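Local coordinates for transcriptional regulator, Crp/Fnr family (Eubacterium rectale ATCC 33656, PDB 3DV8), which probably regulates transcription as a Crp/Fnr-family factor, combining a cyclic nucleotide-binding-type sensor domain with a helix-turn-helix domain expected to bind DNA, at residues Asp43-Leu47 with Ile105-Glu109; Asp76-Leu80 with Tyr124-Met129. One frame throughout, in Å; residues are numbered along the deposited sequence.

How the contacts relate
Along the chain the order is 43-47, 76-80, 105-109, 124-129, so the two contacts cross: each loop opens before the other has closed. Contact 1 closes the helix-free excursion of strands and loops that leaves along 46-50 and returns along 101-107, fixing two neighbouring strands of the beta-roll. Contact 2 begins within that excursion, at edge strand 77-78, and ends beyond it on the long helix 119-145. Their centres lie about 13 Å apart, and the two contacts touch at L47, whose CB is 3.5 Å from C78 O. Strands 46-50 and 77-78 are neighbours in one sheet, which contact 1 joins internally and contact 2 ties to the helix at the subunit interface.

Contact 1. Residues Asp43-Leu47 with Ile105-Glu109; sequences DCTGL and IIPAE
L47 and I106 form an antiparallel hydrogen-bonded pair that carries this junction. I106 N donates to L47 O over 3.0 Å, with an N-H...O angle of 163°; the donor lies in the carbonyl plane and makes a C=O...N angle of 159°. The return bond, L47 N to I106 O at 3.1 Å, is more bent and weak. L47 O also receives a CA-H...O contact from I105 CA at 3.4 Å, so one carbonyl takes up two neighbouring donors.

Next along the ladder, G46 and P107 make a non-hydrogen-bonded pair, and G46 CA supplies a CA-H...O contact of 3.4 Å to I106 O. The phi of G46, 157°, belongs to a region that glycine reaches readily, and with no side chain here the two backbones can run close together. I105 has CG2 anti to its backbone N, and this branch packs 3.7 Å from L47 O and touches G46 CA as well.

Beyond P107, the N-cap residue of the following helix, the pairing fades: A108 N reaches T45 O over 3.5 Å, a weak bond. A108 CB faces the incoming loop, 4.0 Å from C44 O and 4.2 Å from C44 SG. That sulfur is positioned by its disulfide to C84, while S81 OG hydrogen-bonds G46 O, so S81 and C84 hold the chain at G46 and C44.

The ladder is part of the antiparallel beta-roll of a cyclic nucleotide-binding domain, at the point where strand 101-107 passes into helix 108-117. L47 and I106 project on the same face of the sheet, where both meet Y111 of that helix; on its far edge strand 101-107 is paired in turn with strand 27-31, through I105 and I27.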
loop_
_atom_site.group_PDB
_atom_site.type_symbol
_atom_site.label_atom_id
_atom_site.label_comp_id
_atom_site.label_asym_id
_atom_site.label_seq_id
_atom_site.Cartn_x
_atom_site.Cartn_y
_atom_site.Cartn_z
ATOM N N ASP A 43 4.461 -15.473 -13.343
ATOM C CA ASP A 43 4.727 -14.661 -14.537
ATOM C C ASP A 43 5.537 -13.398 -14.245
ATOM O O ASP A 43 5.490 -12.849 -13.145
ATOM C CB ASP A 43 3.388 -14.202 -15.127
ATOM C CG ASP A 43 2.507 -15.361 -15.555
ATOM O OD1 ASP A 43 2.923 -16.125 -16.460
ATOM O OD2 ASP A 43 1.385 -15.499 -15.004
ATOM N N CYS A 44 6.279 -12.955 -15.254
ATOM C CA CYS A 44 6.983 -11.669 -15.225
ATOM C C CYS A 44 7.172 -11.212 -16.674
ATOM O O CYS A 44 8.290 -11.097 -17.186
ATOM C CB CYS A 44 8.296 -11.732 -14.459
ATOM S SG CYS A 44 8.913 -10.057 -14.225
ATOM N N THR A 45 6.030 -10.967 -17.313
ATOM C CA THR A 45 5.947 -10.615 -18.731
ATOM C C THR A 45 6.609 -9.276 -19.064
ATOM O O THR A 45 7.562 -9.226 -19.850
ATOM C CB THR A 45 4.471 -10.649 -19.216
ATOM O OG1 THR A 45 3.648 -9.906 -18.306
ATOM C CG2 THR A 45 3.964 -12.092 -19.262
ATOM N N GLY A 46 6.132 -8.211 -18.432
ATOM C CA GLY A 46 6.677 -6.869 -18.648
ATOM C C GLY A 46 5.689 -5.784 -18.292
ATOM O O GLY A 46 4.624 -6.076 -17.740
ATOM N N LEU A 47 6.054 -4.537 -18.591
ATOM C CA LEU A 47 5.160 -3.394 -18.361
ATOM C C LEU A 47 4.090 -3.432 -19.443
ATOM O O LEU A 47 4.405 -3.733 -20.590
ATOM C CB LEU A 47 5.889 -2.042 -18.376
ATOM C CG LEU A 47 6.744 -1.725 -17.140
ATOM C CD1 LEU A 47 8.046 -2.533 -17.064
ATOM C CD2 LEU A 47 7.055 -0.254 -17.127
ATOM N N ILE A 105 3.159 -4.649 -24.696
ATOM C CA ILE A 105 4.034 -5.136 -23.633
ATOM C C ILE A 105 5.481 -4.724 -23.948
ATOM O O ILE A 105 5.967 -4.969 -25.050
ATOM C CB ILE A 105 3.970 -6.667 -23.454
ATOM C CG1 ILE A 105 2.515 -7.170 -23.415
ATOM C CG2 ILE A 105 4.735 -7.070 -22.177
ATOM C CD1 ILE A 105 2.388 -8.666 -23.148
ATOM N N ILE A 106 6.130 -4.048 -23.001
ATOM C CA ILE A 106 7.549 -3.718 -23.085
ATOM C C ILE A 106 8.174 -4.835 -22.245
ATOM O O ILE A 106 7.911 -4.878 -21.044
ATOM C CB ILE A 106 7.894 -2.341 -22.459
ATOM C CG1 ILE A 106 7.119 -1.211 -23.144
ATOM C CG2 ILE A 106 9.410 -2.078 -22.548
ATOM C CD1 ILE A 106 7.328 0.136 -22.482
ATOM N N PRO A 107 8.949 -5.769 -22.855
ATOM C CA PRO A 107 9.604 -6.851 -22.083
ATOM C C PRO A 107 10.386 -6.353 -20.853
ATOM O O PRO A 107 11.031 -5.303 -20.933
ATOM C CB PRO A 107 10.545 -7.494 -23.113
ATOM C CG PRO A 107 9.853 -7.294 -24.400
ATOM C CD PRO A 107 9.243 -5.913 -24.295
ATOM N N ALA A 108 10.290 -7.097 -19.745
ATOM C CA ALA A 108 10.898 -6.730 -18.456
ATOM C C ALA A 108 12.407 -6.532 -18.519
ATOM O O ALA A 108 12.908 -5.525 -18.023
ATOM C CB ALA A 108 10.543 -7.746 -17.388
ATOM N N GLU A 109 13.120 -7.477 -19.139
ATOM C CA GLU A 109 14.596 -7.391 -19.293
ATOM C C GLU A 109 15.043 -6.103 -20.006
ATOM O O GLU A 109 16.025 -5.480 -19.603
ATOM C CB GLU A 109 15.218 -8.648 -19.965
ATOM C CG GLU A 109 14.863 -8.979 -21.454
ATOM C CD GLU A 109 13.546 -9.753 -21.654
ATOM O OE1 GLU A 109 12.554 -9.509 -20.913
ATOM O OE2 GLU A 109 13.508 -10.606 -22.577
#

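Contact 2. Residues Asp76-Leu80 with Tyr124-Met129; sequences DMCLL and YTNELM
L79 and L128 face each other with CG anti to the backbone N in both residues (chi1 179° and -162°), which carries each isobutyl group out from its backbone toward the other segment, where strand end and helix meet. L128 CD2 lies 3.8 Å from L79 CB, while its CD1 branch rests 4.0 Å from M77 CB. The two methyls of L79 reach further across the helix: CD2 sits 3.6 Å from T125 CG2 and 3.7 Å from M129 CG, and CD1 also touches T125 CG2. One leucine thus spans successive turns of the helix, at 125 and 129.

At the other end, the Y124 side chain, likewise extended from its backbone N, crosses that of selenomethionine M77 at roughly a right angle. The M77 SE atom is 5.2 Å from the Y124 ring centroid and 80° off the ring normal, a Met-aromatic contact made at the ring edge.

No hydrogen bond joins the segments, and several polar groups have partners outside: T125 OG1 with Y111 OH and V121 O, and M77 O with R132 NH2. N126 ND2 bonds A122 O of the second subunit, consistent with the long dimer helix of Crp/Fnr proteins. Apolar packing and a selenium-aromatic contact thus join strand 77-78 to a helix that also touches the second subunit, a link through which a ligand signal could pass, as in relatives of this family.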
loop_
_atom_site.group_PDB
_atom_site.type_symbol
_atom_site.label_atom_id
_atom_site.label_comp_id
_atom_site.label_asym_id
_atom_site.label_seq_id
_atom_site.Cartn_x
_atom_site.Cartn_y
_atom_site.Cartn_z
ATOM N N ASP A 76 -3.387 3.950 -19.122
ATOM C CA ASP A 76 -2.631 3.600 -17.913
ATOM C C ASP A 76 -1.481 2.656 -18.259
ATOM O O ASP A 76 -1.451 2.062 -19.341
ATOM C CB ASP A 76 -3.517 2.925 -16.837
ATOM C CG ASP A 76 -4.296 3.912 -15.988
ATOM O OD1 ASP A 76 -3.710 4.930 -15.559
ATOM O OD2 ASP A 76 -5.477 3.634 -15.678
HETATM N N MSE A 77 -0.525 2.564 -17.338
HETATM C CA MSE A 77 0.584 1.622 -17.427
HETATM C C MSE A 77 0.587 0.698 -16.242
HETATM O O MSE A 77 0.393 1.129 -15.119
HETATM C CB MSE A 77 1.930 2.317 -17.522
HETATM C CG MSE A 77 2.590 2.185 -18.872
HETATM SE SE MSE A 77 3.891 3.577 -19.003
HETATM C CE MSE A 77 2.552 5.101 -19.331
ATOM N N CYS A 78 0.834 -0.575 -16.517
ATOM C CA CYS A 78 0.927 -1.595 -15.496
ATOM C C CYS A 78 2.407 -1.798 -15.203
ATOM O O CYS A 78 3.171 -2.108 -16.115
ATOM C CB CYS A 78 0.304 -2.888 -15.997
ATOM S SG CYS A 78 0.298 -4.164 -14.769
ATOM N N LEU A 79 2.806 -1.586 -13.949
ATOM C CA LEU A 79 4.185 -1.811 -13.502
ATOM C C LEU A 79 4.355 -3.185 -12.862
ATOM O O LEU A 79 5.350 -3.867 -13.137
ATOM C CB LEU A 79 4.621 -0.732 -12.497
ATOM C CG LEU A 79 6.037 -0.796 -11.892
ATOM C CD1 LEU A 79 7.118 -0.978 -12.954
ATOM C CD2 LEU A 79 6.325 0.453 -11.078
ATOM N N LEU A 80 3.376 -3.588 -12.035
ATOM C CA LEU A 80 3.441 -4.839 -11.235
ATOM C C LEU A 80 3.387 -6.158 -12.016
ATOM O O LEU A 80 3.639 -7.227 -11.444
ATOM C CB LEU A 80 2.414 -4.817 -10.088
ATOM C CG LEU A 80 2.488 -3.607 -9.137
ATOM C CD1 LEU A 80 1.406 -3.712 -8.064
ATOM C CD2 LEU A 80 3.870 -3.436 -8.497
ATOM N N TYR A 124 10.632 8.045 -13.571
ATOM C CA TYR A 124 9.293 7.814 -14.098
ATOM C C TYR A 124 8.658 6.558 -13.443
ATOM O O TYR A 124 7.471 6.571 -13.103
ATOM C CB TYR A 124 9.298 7.712 -15.630
ATOM C CG TYR A 124 7.900 7.554 -16.169
ATOM C CD1 TYR A 124 7.054 8.674 -16.297
ATOM C CD2 TYR A 124 7.394 6.286 -16.502
ATOM C CE1 TYR A 124 5.741 8.537 -16.765
ATOM C CE2 TYR A 124 6.093 6.138 -16.963
ATOM C CZ TYR A 124 5.273 7.268 -17.095
ATOM O OH TYR A 124 3.991 7.117 -17.555
ATOM N N THR A 125 9.453 5.500 -13.271
ATOM C CA THR A 125 8.986 4.273 -12.622
ATOM C C THR A 125 8.617 4.524 -11.144
ATOM O O THR A 125 7.673 3.896 -10.646
ATOM C CB THR A 125 10.000 3.118 -12.777
ATOM O OG1 THR A 125 10.338 2.970 -14.160
ATOM C CG2 THR A 125 9.424 1.812 -12.277
ATOM N N ASN A 126 9.345 5.429 -10.466
ATOM C CA ASN A 126 9.017 5.876 -9.086
ATOM C C ASN A 126 7.641 6.496 -9.033
ATOM O O ASN A 126 6.830 6.140 -8.178
ATOM C CB ASN A 126 10.006 6.931 -8.543
ATOM C CG ASN A 126 11.287 6.329 -8.035
ATOM O OD1 ASN A 126 11.288 5.675 -6.997
ATOM N ND2 ASN A 126 12.396 6.577 -8.728
ATOM N N GLU A 127 7.402 7.433 -9.955
ATOM C CA GLU A 127 6.108 8.124 -10.070
ATOM C C GLU A 127 4.967 7.148 -10.386
ATOM O O GLU A 127 3.850 7.325 -9.902
ATOM C CB GLU A 127 6.156 9.277 -11.095
ATOM C CG GLU A 127 7.185 10.415 -10.795
ATOM C CD GLU A 127 7.080 11.073 -9.396
ATOM O OE1 GLU A 127 5.977 11.093 -8.802
ATOM O OE2 GLU A 127 8.118 11.601 -8.903
ATOM N N LEU A 128 5.272 6.101 -11.153
ATOM C CA LEU A 128 4.310 5.056 -11.488
ATOM C C LEU A 128 4.011 4.233 -10.219
ATOM O O LEU A 128 2.841 3.994 -9.915
ATOM C CB LEU A 128 4.844 4.191 -12.636
ATOM C CG LEU A 128 3.865 3.327 -13.415
ATOM C CD1 LEU A 128 2.754 4.176 -14.054
ATOM C CD2 LEU A 128 4.642 2.552 -14.476
HETATM N N MSE A 129 5.060 3.830 -9.485
HETATM C CA MSE A 129 4.897 3.141 -8.175
HETATM C C MSE A 129 4.142 3.970 -7.140
HETATM O O MSE A 129 3.277 3.435 -6.462
HETATM C CB MSE A 129 6.231 2.722 -7.520
HETATM C CG MSE A 129 6.500 1.234 -7.478
HETATM SE SE MSE A 129 7.784 0.854 -6.077
HETATM C CE MSE A 129 9.163 1.939 -6.662
#